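Local coordinates for protein basic helix-loop-helix, putative, expressed (Oryza sativa subsp. japonica, PDB 5LW0) that binds ADP-ribose through the macrodomain studied here, one part of a longer protein, and probably serves ADP-ribose recognition linked to DNA repair, at residues G149-R154 with P172-S177; D71-V76 with E224-I229; L192-N197 with K213-A218; D51-S56 with L87-E92. One frame throughout, in Å; residues are numbered along the deposited sequence.

Contact 1: G149-R154 with P172-S177; sequences GEDLQR and PLPSTS
The carboxylate of Asp151 is met from well above its plane (54° out of it) by Thr176 OG1, which gives its proton to Asp151 OD2, 2.8 Å away. Asp151 OD1 lies at the edge of the Arg154 guanidinium, in its plane, where Arg154 NH2 donates to it at 2.8 Å in a salt bridge that uses the anti lone pair of the oxygen; a weak second bond comes from NH1. With CG anti to the carbonyl carbon (chi1 -72°), Asp151 brings its carboxylate to the turn. Arg154 NH1 also lies against the ring of Pro174, 3.7 Å from its CG, while Asp151 CB packs on the same CG at 3.9 Å. Replacing Asp151 by an alanine removes the carboxylate, which is likely to leave the Thr176 hydroxyl without this acceptor and the Arg154 guanidinium free to turn. Pro174 to Ser177 form a type I turn, and Ser177, the N-cap of helix 178-183, directs OG to Leu179 N and Ala148 O. Deeper in, Leu152 CB approaches Leu173 CD1 at 4.3 Å. The contact joins the start of helix 150-159 to the loop leaving edge strand 167-172, with helix 139-148 and strand 187-192 packed against Leu152.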
# COMPACT_ATOMS: atom_id res chain seq x y z
N GLY A 149 -6.21 -15.73 -3.35
CA GLY A 149 -6.23 -17.17 -3.09
C GLY A 149 -4.87 -17.72 -2.73
O GLY A 149 -3.91 -16.99 -2.50
N GLU A 150 -4.82 -19.04 -2.60
CA GLU A 150 -3.63 -19.69 -2.08
C GLU A 150 -2.37 -19.41 -2.94
O GLU A 150 -1.29 -19.51 -2.44
CB GLU A 150 -3.89 -21.23 -1.93
CG GLU A 150 -2.63 -22.09 -1.76
CD GLU A 150 -1.88 -21.81 -0.44
OE1 GLU A 150 -2.50 -21.32 0.53
OE2 GLU A 150 -0.64 -22.10 -0.39
N ASP A 151 -2.51 -19.06 -4.22
CA ASP A 151 -1.35 -18.67 -5.07
C ASP A 151 -0.48 -17.60 -4.38
O ASP A 151 0.72 -17.61 -4.51
CB ASP A 151 -1.78 -18.11 -6.45
CG ASP A 151 -2.33 -19.21 -7.41
OD1 ASP A 151 -1.95 -20.39 -7.24
OD2 ASP A 151 -3.14 -18.89 -8.31
N LEU A 152 -1.12 -16.66 -3.69
CA LEU A 152 -0.35 -15.57 -3.07
C LEU A 152 0.45 -16.07 -1.89
O LEU A 152 1.62 -15.70 -1.71
CB LEU A 152 -1.27 -14.43 -2.65
CG LEU A 152 -0.52 -13.30 -1.93
CD1 LEU A 152 0.55 -12.74 -2.84
CD2 LEU A 152 -1.53 -12.24 -1.50
N GLN A 153 -0.12 -17.00 -1.11
CA GLN A 153 0.64 -17.57 0.03
C GLN A 153 1.86 -18.41 -0.50
O GLN A 153 2.98 -18.26 -0.01
CB GLN A 153 -0.27 -18.36 0.99
CG GLN A 153 0.48 -18.80 2.22
CD GLN A 153 -0.43 -19.26 3.36
OE1 GLN A 153 -1.53 -19.76 3.13
NE2 GLN A 153 0.03 -19.04 4.58
N ARG A 154 1.65 -19.21 -1.56
CA ARG A 154 2.76 -19.93 -2.20
C ARG A 154 3.87 -19.00 -2.71
O ARG A 154 5.04 -19.20 -2.43
CB ARG A 154 2.24 -20.82 -3.34
CG ARG A 154 3.27 -21.75 -3.93
CD ARG A 154 2.66 -22.64 -5.02
NE ARG A 154 2.41 -21.91 -6.27
CZ ARG A 154 1.21 -21.52 -6.71
NH1 ARG A 154 1.11 -20.86 -7.85
NH2 ARG A 154 0.09 -21.77 -6.00
N PRO A 172 5.62 -11.54 -7.02
CA PRO A 172 4.85 -11.67 -8.25
C PRO A 172 3.67 -12.58 -8.07
O PRO A 172 3.77 -13.59 -7.40
CB PRO A 172 5.85 -12.31 -9.25
CG PRO A 172 7.12 -12.42 -8.54
CD PRO A 172 6.91 -12.21 -7.08
N LEU A 173 2.52 -12.15 -8.59
CA LEU A 173 1.26 -12.87 -8.39
C LEU A 173 1.04 -13.80 -9.61
O LEU A 173 0.94 -13.30 -10.71
CB LEU A 173 0.09 -11.89 -8.30
CG LEU A 173 -1.27 -12.52 -8.05
CD1 LEU A 173 -1.35 -13.26 -6.74
CD2 LEU A 173 -2.40 -11.52 -8.14
N PRO A 174 1.00 -15.13 -9.38
CA PRO A 174 0.79 -16.04 -10.51
C PRO A 174 -0.42 -15.72 -11.32
O PRO A 174 -1.45 -15.30 -10.78
CB PRO A 174 0.64 -17.39 -9.81
CG PRO A 174 1.44 -17.25 -8.57
CD PRO A 174 1.16 -15.84 -8.13
N SER A 175 -0.32 -15.91 -12.64
CA SER A 175 -1.40 -15.58 -13.54
C SER A 175 -2.66 -16.41 -13.28
O SER A 175 -3.77 -16.02 -13.63
CB SER A 175 -0.93 -15.77 -14.96
OG SER A 175 -1.74 -15.05 -15.83
N THR A 176 -2.50 -17.52 -12.59
CA THR A 176 -3.63 -18.37 -12.24
C THR A 176 -4.50 -17.78 -11.13
O THR A 176 -5.60 -18.26 -10.85
CB THR A 176 -3.12 -19.76 -11.76
OG1 THR A 176 -2.10 -19.58 -10.78
CG2 THR A 176 -2.56 -20.55 -12.91
N SER A 177 -4.02 -16.71 -10.47
CA SER A 177 -4.78 -16.13 -9.39
C SER A 177 -6.02 -15.44 -9.94
O SER A 177 -5.92 -14.65 -10.86
CB SER A 177 -3.94 -15.10 -8.63
OG SER A 177 -4.75 -14.47 -7.66

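Contact 2: D71-V76 with E224-I229; sequences DNIRLV and ENFVAI
With CG of Phe226 anti to the backbone N (chi1 168°), the ring leaves helix 208-230 and reaches the start of strand 74-79, where Ile73 and Leu75 receive it. Ile73 carries CG1 between its backbone N and carbonyl carbon (chi1 57°), and its chain runs on to put CD1 beside Val227. One ring corner does most of the touching: Phe226 CE2 is 3.9 Å from Ile73 CB and equally 3.9 Å from Leu75 CD2, while Ile73 CG2 also approaches it. Ile73 and Phe226 run alongside one another, pointing opposite ways. The Arg74 carbonyl oxygen lies 4.0 Å from Phe226 CE2, and Ile73 CD1 meets Val227 CG2 at 4.1 Å, those two side chains roughly perpendicular. No hydrogen bond links the segments, which are held here by apolar packing. Loss of the Phe226 ring to a serine would probably open a gap between helix and strand and cost Ile73 and Leu75 their shared aromatic partner. Strand 74-79 runs parallel between strands 37-40 and 104-108 in the sheet. Leu38 of the former also touches Phe226, and Leu75 packs on Ile66 and Leu67 of helix 52-69, placing this contact where helix 208-230 and helix 52-69 lie along the sheet.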
# COMPACT_ATOMS: atom_id res chain seq x y z
N ASP A 71 10.34 9.38 -12.80
CA ASP A 71 9.40 9.68 -13.77
C ASP A 71 8.58 8.45 -14.07
O ASP A 71 9.00 7.23 -13.81
CB ASP A 71 10.10 10.11 -15.13
CG ASP A 71 10.03 11.53 -15.36
OD1 ASP A 71 9.31 12.22 -14.61
OD2 ASP A 71 10.69 11.99 -16.32
N ASN A 72 7.46 8.75 -14.67
CA ASN A 72 6.67 7.79 -15.40
C ASN A 72 6.07 6.75 -14.48
O ASN A 72 5.88 5.63 -14.86
CB ASN A 72 7.53 7.09 -16.47
CG ASN A 72 8.19 8.09 -17.46
OD1 ASN A 72 9.38 7.97 -17.79
ND2 ASN A 72 7.43 9.09 -17.88
N ILE A 73 5.87 7.12 -13.22
CA ILE A 73 5.09 6.24 -12.29
C ILE A 73 3.89 7.00 -11.84
O ILE A 73 3.88 8.22 -11.83
CB ILE A 73 5.89 5.77 -11.06
CG1 ILE A 73 6.46 6.96 -10.25
CG2 ILE A 73 6.97 4.80 -11.48
CD1 ILE A 73 6.95 6.58 -8.85
N ARG A 74 2.87 6.25 -11.44
CA ARG A 74 1.67 6.85 -10.92
C ARG A 74 1.31 6.13 -9.63
O ARG A 74 1.42 4.91 -9.54
CB ARG A 74 0.53 6.72 -11.95
CG ARG A 74 -0.74 7.41 -11.55
CD ARG A 74 -1.75 7.40 -12.74
NE ARG A 74 -2.19 6.04 -13.08
CZ ARG A 74 -3.22 5.76 -13.86
NH1 ARG A 74 -3.98 6.79 -14.31
NH2 ARG A 74 -3.58 4.48 -14.07
N LEU A 75 0.90 6.91 -8.63
CA LEU A 75 0.61 6.40 -7.29
C LEU A 75 -0.81 6.74 -6.92
O LEU A 75 -1.23 7.86 -7.05
CB LEU A 75 1.56 7.05 -6.27
CG LEU A 75 3.06 6.87 -6.59
CD1 LEU A 75 3.91 7.71 -5.62
CD2 LEU A 75 3.45 5.44 -6.49
N VAL A 76 -1.55 5.76 -6.42
CA VAL A 76 -2.98 5.96 -6.13
C VAL A 76 -3.26 5.43 -4.69
O VAL A 76 -3.08 4.27 -4.41
CB VAL A 76 -3.91 5.22 -7.12
CG1 VAL A 76 -5.35 5.51 -6.78
CG2 VAL A 76 -3.61 5.61 -8.53
N GLU A 224 10.00 2.24 -3.43
CA GLU A 224 11.26 1.75 -4.06
C GLU A 224 11.09 0.34 -4.64
O GLU A 224 11.59 0.04 -5.76
CB GLU A 224 12.43 1.79 -3.08
CG GLU A 224 12.95 3.17 -2.81
CD GLU A 224 13.86 3.69 -3.92
OE1 GLU A 224 14.44 2.89 -4.68
OE2 GLU A 224 14.03 4.90 -3.95
N ASN A 225 10.40 -0.54 -3.94
CA ASN A 225 10.06 -1.85 -4.51
C ASN A 225 9.22 -1.73 -5.75
O ASN A 225 9.40 -2.48 -6.68
CB ASN A 225 9.39 -2.72 -3.45
CG ASN A 225 10.37 -3.59 -2.73
OD1 ASN A 225 11.14 -4.34 -3.37
ND2 ASN A 225 10.22 -3.71 -1.41
N PHE A 226 8.28 -0.80 -5.76
CA PHE A 226 7.43 -0.62 -6.91
C PHE A 226 8.26 -0.13 -8.11
O PHE A 226 8.17 -0.65 -9.16
CB PHE A 226 6.31 0.36 -6.55
CG PHE A 226 5.52 0.86 -7.73
CD1 PHE A 226 4.88 0.02 -8.59
CD2 PHE A 226 5.50 2.21 -7.97
CE1 PHE A 226 4.15 0.57 -9.69
CE2 PHE A 226 4.74 2.74 -8.98
CZ PHE A 226 4.16 1.92 -9.89
N VAL A 227 9.08 0.85 -7.89
CA VAL A 227 9.95 1.34 -8.97
C VAL A 227 10.85 0.27 -9.49
O VAL A 227 11.05 0.16 -10.70
CB VAL A 227 10.72 2.56 -8.57
CG1 VAL A 227 11.71 2.93 -9.61
CG2 VAL A 227 9.76 3.70 -8.34
N ALA A 228 11.35 -0.61 -8.62
CA ALA A 228 12.22 -1.72 -9.07
C ALA A 228 11.47 -2.75 -9.93
O ALA A 228 12.08 -3.37 -10.83
CB ALA A 228 12.86 -2.38 -7.91
N ILE A 229 10.16 -2.83 -9.78
CA ILE A 229 9.32 -3.70 -10.65
C ILE A 229 9.15 -3.01 -12.03
O ILE A 229 9.27 -3.67 -13.06
CB ILE A 229 7.93 -3.99 -9.99
CG1 ILE A 229 8.08 -4.86 -8.81
CG2 ILE A 229 6.95 -4.68 -10.99
CD1 ILE A 229 6.88 -4.81 -7.88

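Contact 3: L192-N197 with K213-A218; sequences LGPNMN and KILHEA. With PO4 (phosphate ion), chain E.
Apolar packing joins Pro194 to Ile214 and Leu215, the pyrrolidine ring resting against one turn of the helix. Pro194 CD is 3.8 Å from Ile214 CG2 and 3.7 Å from Leu215 CA, so the ring touches helix backbone as well as side chains. Its CG meets Leu215 CB at 3.8 Å. With CG1 placed beside the backbone N (chi1 -66°), the CG2 branch of Ile214 falls opposite that N and meets the proline. Nearby, the methyl of Ala218 comes 3.9 Å from Leu192 O and packs over Gly193; a CB on that glycine would be crowded by the Pro194 ring.

Hydrogen bonds within segment 192-197 shape the loop beyond the proline. Asn195 OD1 accepts from Asn197 N at 2.8 Å, an Asx turn in which the donor lies above the carbonyl plane. Its ND2 returns a bond to Asn197 O, and also reaches Pro201 O.

On the helix, His216 NE2 donates to O3 of a phosphate ion at 2.7 Å in a nearly straight bond (166°), the ion meeting the ring edge. The phosphate probably came from the crystallisation liquor.

Gly193 lies close to the bound ADP-ribose, in the loop leaving strand 187-192. Helix 208-230 backs this loop, and its Leu215 and His216 in turn touch Ile58 of helix 52-69.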
# COMPACT_ATOMS: atom_id res chain seq x y z
N LEU A 192 5.00 -3.69 6.01
CA LEU A 192 4.71 -3.74 7.46
C LEU A 192 4.92 -2.35 8.02
O LEU A 192 6.07 -1.85 8.08
CB LEU A 192 5.59 -4.74 8.18
CG LEU A 192 5.27 -4.87 9.69
CD1 LEU A 192 3.87 -5.37 9.90
CD2 LEU A 192 6.29 -5.77 10.34
N GLY A 193 3.85 -1.72 8.48
CA GLY A 193 3.98 -0.43 9.08
C GLY A 193 4.22 -0.53 10.60
O GLY A 193 4.12 -1.60 11.13
N PRO A 194 4.44 0.62 11.25
CA PRO A 194 4.52 0.64 12.73
C PRO A 194 3.23 0.35 13.35
O PRO A 194 2.12 0.71 12.82
CB PRO A 194 4.95 2.08 13.02
CG PRO A 194 4.44 2.87 11.88
CD PRO A 194 4.57 1.96 10.68
N ASN A 195 3.28 -0.27 14.53
CA ASN A 195 2.06 -0.59 15.22
C ASN A 195 1.95 0.27 16.52
O ASN A 195 2.88 0.33 17.30
CB ASN A 195 2.01 -2.06 15.57
CG ASN A 195 0.91 -2.37 16.52
OD1 ASN A 195 -0.22 -1.97 16.33
ND2 ASN A 195 1.25 -3.08 17.61
N MET A 196 0.84 0.99 16.61
CA MET A 196 0.45 1.74 17.84
C MET A 196 -0.61 1.06 18.69
O MET A 196 -1.02 1.62 19.70
CB MET A 196 -0.12 3.08 17.45
CG MET A 196 0.87 4.03 16.96
SD MET A 196 2.34 4.33 18.04
CE MET A 196 3.28 3.94 16.54
N ASN A 197 -1.13 -0.07 18.24
CA ASN A 197 -2.20 -0.81 18.91
C ASN A 197 -1.59 -1.80 19.97
O ASN A 197 -0.76 -2.67 19.63
CB ASN A 197 -2.99 -1.61 17.88
CG ASN A 197 -4.21 -2.27 18.45
OD1 ASN A 197 -4.34 -2.41 19.66
ND2 ASN A 197 -5.10 -2.69 17.59
N LYS A 213 9.20 7.76 11.96
CA LYS A 213 10.34 7.27 11.17
C LYS A 213 10.00 5.95 10.49
O LYS A 213 10.28 5.78 9.29
CB LYS A 213 11.57 7.13 12.08
CG LYS A 213 12.82 6.55 11.42
CD LYS A 213 13.91 6.39 12.50
CE LYS A 213 14.97 5.43 12.12
NZ LYS A 213 15.97 6.08 11.27
N ILE A 214 9.40 5.03 11.22
CA ILE A 214 9.14 3.69 10.67
C ILE A 214 8.05 3.77 9.58
O ILE A 214 8.13 3.08 8.57
CB ILE A 214 8.75 2.72 11.78
CG1 ILE A 214 9.96 2.49 12.72
CG2 ILE A 214 8.30 1.40 11.22
CD1 ILE A 214 9.65 1.59 13.86
N LEU A 215 7.05 4.63 9.76
CA LEU A 215 6.02 4.74 8.69
C LEU A 215 6.62 5.39 7.44
O LEU A 215 6.34 4.94 6.32
CB LEU A 215 4.81 5.52 9.19
CG LEU A 215 3.62 5.57 8.21
CD1 LEU A 215 3.06 4.23 7.97
CD2 LEU A 215 2.57 6.51 8.71
N HIS A 216 7.47 6.42 7.61
CA HIS A 216 8.24 7.01 6.48
C HIS A 216 8.99 5.90 5.76
O HIS A 216 8.96 5.79 4.54
CB HIS A 216 9.27 8.05 6.97
CG HIS A 216 8.77 9.46 6.96
ND1 HIS A 216 8.63 10.18 5.80
CD2 HIS A 216 8.50 10.33 7.99
CE1 HIS A 216 8.19 11.40 6.09
NE2 HIS A 216 8.10 11.52 7.41
N GLU A 217 9.74 5.10 6.54
CA GLU A 217 10.52 3.98 5.97
C GLU A 217 9.64 2.96 5.22
O GLU A 217 10.06 2.47 4.19
CB GLU A 217 11.34 3.26 7.08
CG GLU A 217 12.50 4.08 7.60
CD GLU A 217 13.20 3.42 8.81
OE1 GLU A 217 12.53 2.74 9.61
OE2 GLU A 217 14.40 3.67 9.01
N ALA A 218 8.48 2.64 5.77
CA ALA A 218 7.54 1.69 5.13
C ALA A 218 7.12 2.22 3.78
O ALA A 218 7.17 1.50 2.77
CB ALA A 218 6.31 1.45 6.00
P PO4 E . 7.16 14.69 8.07
O1 PO4 E . 6.12 15.64 8.67
O2 PO4 E . 8.46 15.42 7.77
O3 PO4 E . 7.48 13.57 9.07
O4 PO4 E . 6.60 14.13 6.73

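Contact 4: D51-S56 with L87-E92; sequences DLDRAS and LSLVKE
Two helices of the macrodomain pack here, the first turns of helix 52-69 against helix 85-96, with Leu89 as the residue that fits into the neighbouring surface. Leu89 CB sits 3.5 Å from Ser56 OG and 3.6 Å from Ser56 CB. From there its two methyls part: CD1 reaches back to Leu52, 3.9 Å from Leu52 CB and close to the Leu52 carbonyl oxygen, whereas CD2 turns to the carboxylate of Asp53, 3.8 Å from OD1. The leucine thus packs against a patch made by Leu52, Asp53 and Ser56, residues on one side of the helix. Beside it, Val90 CG2 packs on Ser56 CB at 3.7 Å, and the CA atoms of Ser56 and Val90 are 5.2 Å apart, a close approach that the small serine allows.

Helix 52-69 precedes strand 74-79 in the chain and helix 85-96 follows it, so they belong to successive beta-alpha-beta crossovers of the parallel part of the macrodomain sheet. Their short segments run at 43° to each other with axes 9.2 Å apart at closest. Asp51 is the N-cap of helix 52-69, its OD1 accepting from Arg54 N at 2.9 Å (169°), through its anti lone pair.

Ser56 OG, placed between the backbone N and the carbonyl carbon (chi1 60°), faces Leu89 yet also takes a hydrogen bond from Lys93 NZ farther along the partner helix. Asp53 OD1 has a long, weak ion pair with Arg85, and Val90 continues inward to Leu77 and Phe104 of the sheet.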
# COMPACT_ATOMS: atom_id res chain seq x y z
N ASP A 51 -2.08 7.48 14.29
CA ASP A 51 -2.77 8.78 14.15
C ASP A 51 -2.94 9.25 12.70
O ASP A 51 -1.96 9.33 11.93
CB ASP A 51 -1.95 9.83 14.86
CG ASP A 51 -2.62 11.14 14.88
OD1 ASP A 51 -2.29 11.99 14.03
OD2 ASP A 51 -3.37 11.42 15.87
N LEU A 52 -4.17 9.61 12.33
CA LEU A 52 -4.45 9.96 10.89
C LEU A 52 -3.83 11.24 10.45
O LEU A 52 -3.43 11.40 9.29
CB LEU A 52 -5.97 10.04 10.64
CG LEU A 52 -6.83 8.87 10.99
CD1 LEU A 52 -8.22 9.08 10.39
CD2 LEU A 52 -6.24 7.61 10.48
N ASP A 53 -3.81 12.24 11.33
CA ASP A 53 -3.19 13.49 10.97
C ASP A 53 -1.72 13.30 10.66
O ASP A 53 -1.20 13.83 9.68
CB ASP A 53 -3.41 14.54 12.05
CG ASP A 53 -4.87 14.89 12.21
OD1 ASP A 53 -5.37 15.67 11.37
OD2 ASP A 53 -5.51 14.39 13.18
N ARG A 54 -1.01 12.61 11.56
CA ARG A 54 0.41 12.36 11.33
C ARG A 54 0.63 11.48 10.07
O ARG A 54 1.51 11.77 9.28
CB ARG A 54 1.01 11.72 12.56
CG ARG A 54 2.50 11.40 12.45
CD ARG A 54 3.39 12.56 12.17
NE ARG A 54 3.28 13.60 13.11
CZ ARG A 54 4.03 13.71 14.23
NH1 ARG A 54 4.94 12.78 14.54
NH2 ARG A 54 3.86 14.76 15.06
N ALA A 55 -0.17 10.44 9.94
CA ALA A 55 -0.06 9.53 8.76
C ALA A 55 -0.23 10.31 7.46
O ALA A 55 0.52 10.09 6.48
CB ALA A 55 -1.01 8.41 8.86
N SER A 56 -1.24 11.20 7.41
CA SER A 56 -1.50 11.89 6.17
C SER A 56 -0.31 12.82 5.79
O SER A 56 0.01 12.97 4.62
CB SER A 56 -2.86 12.63 6.24
OG SER A 56 -2.88 13.60 7.29
N LEU A 87 -8.43 9.71 3.36
CA LEU A 87 -8.47 10.27 1.99
C LEU A 87 -8.70 11.79 2.01
O LEU A 87 -8.06 12.54 1.28
CB LEU A 87 -9.49 9.57 1.09
CG LEU A 87 -9.31 8.10 0.81
CD1 LEU A 87 -10.31 7.63 -0.23
CD2 LEU A 87 -7.90 7.78 0.38
N SER A 88 -9.58 12.25 2.88
CA SER A 88 -9.90 13.67 2.98
C SER A 88 -8.68 14.52 3.41
O SER A 88 -8.37 15.55 2.81
CB SER A 88 -11.07 13.89 3.97
OG SER A 88 -11.41 15.26 4.02
N LEU A 89 -7.92 13.99 4.40
CA LEU A 89 -6.72 14.64 4.86
C LEU A 89 -5.66 14.66 3.83
O LEU A 89 -4.98 15.66 3.61
CB LEU A 89 -6.20 13.97 6.13
CG LEU A 89 -7.05 14.16 7.43
CD1 LEU A 89 -6.67 13.17 8.49
CD2 LEU A 89 -6.91 15.56 7.92
N VAL A 90 -5.46 13.52 3.17
CA VAL A 90 -4.43 13.47 2.16
C VAL A 90 -4.75 14.39 1.01
O VAL A 90 -3.86 15.09 0.49
CB VAL A 90 -4.17 12.03 1.72
CG1 VAL A 90 -3.37 11.97 0.46
CG2 VAL A 90 -3.47 11.27 2.83
N LYS A 91 -6.00 14.43 0.59
CA LYS A 91 -6.39 15.38 -0.53
C LYS A 91 -6.02 16.83 -0.16
O LYS A 91 -5.49 17.55 -0.97
CB LYS A 91 -7.89 15.28 -0.82
CG LYS A 91 -8.24 14.07 -1.60
CD LYS A 91 -9.64 14.24 -2.18
CE LYS A 91 -10.57 13.30 -1.59
NZ LYS A 91 -11.97 13.53 -2.13
N GLU A 92 -6.34 17.23 1.07
CA GLU A 92 -6.12 18.61 1.52
C GLU A 92 -4.63 18.94 1.51
O GLU A 92 -4.20 19.95 0.96
CB GLU A 92 -6.58 18.76 2.96
CG GLU A 92 -8.04 18.96 3.19
CD GLU A 92 -8.39 19.01 4.68
OE1 GLU A 92 -7.47 18.88 5.52
OE2 GLU A 92 -9.58 19.16 5.00

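Along the chain, contact 4 closes before contacts 1 and 3 open in series, while contact 2, joining an inner strand to the last helix, spans both and alternates with contact 4. Helix 208-230 serves contacts 2 and 3, whose centres lie about 20 Å apart. Contacts 3 and 4 touch, Leu215 CD2 packing on Ala55 CA at 4.0 Å, so the last helix leans on helix 52-69. Contact 1, at the far edge of the sheet, is about 32 Å from contact 4 between centres, on the opposite side of the chain's centre. Contacts 1 and 3 join helix to loop, contact 4 helix to helix; contacts 3 and 4 lie near the bound ADP-ribose.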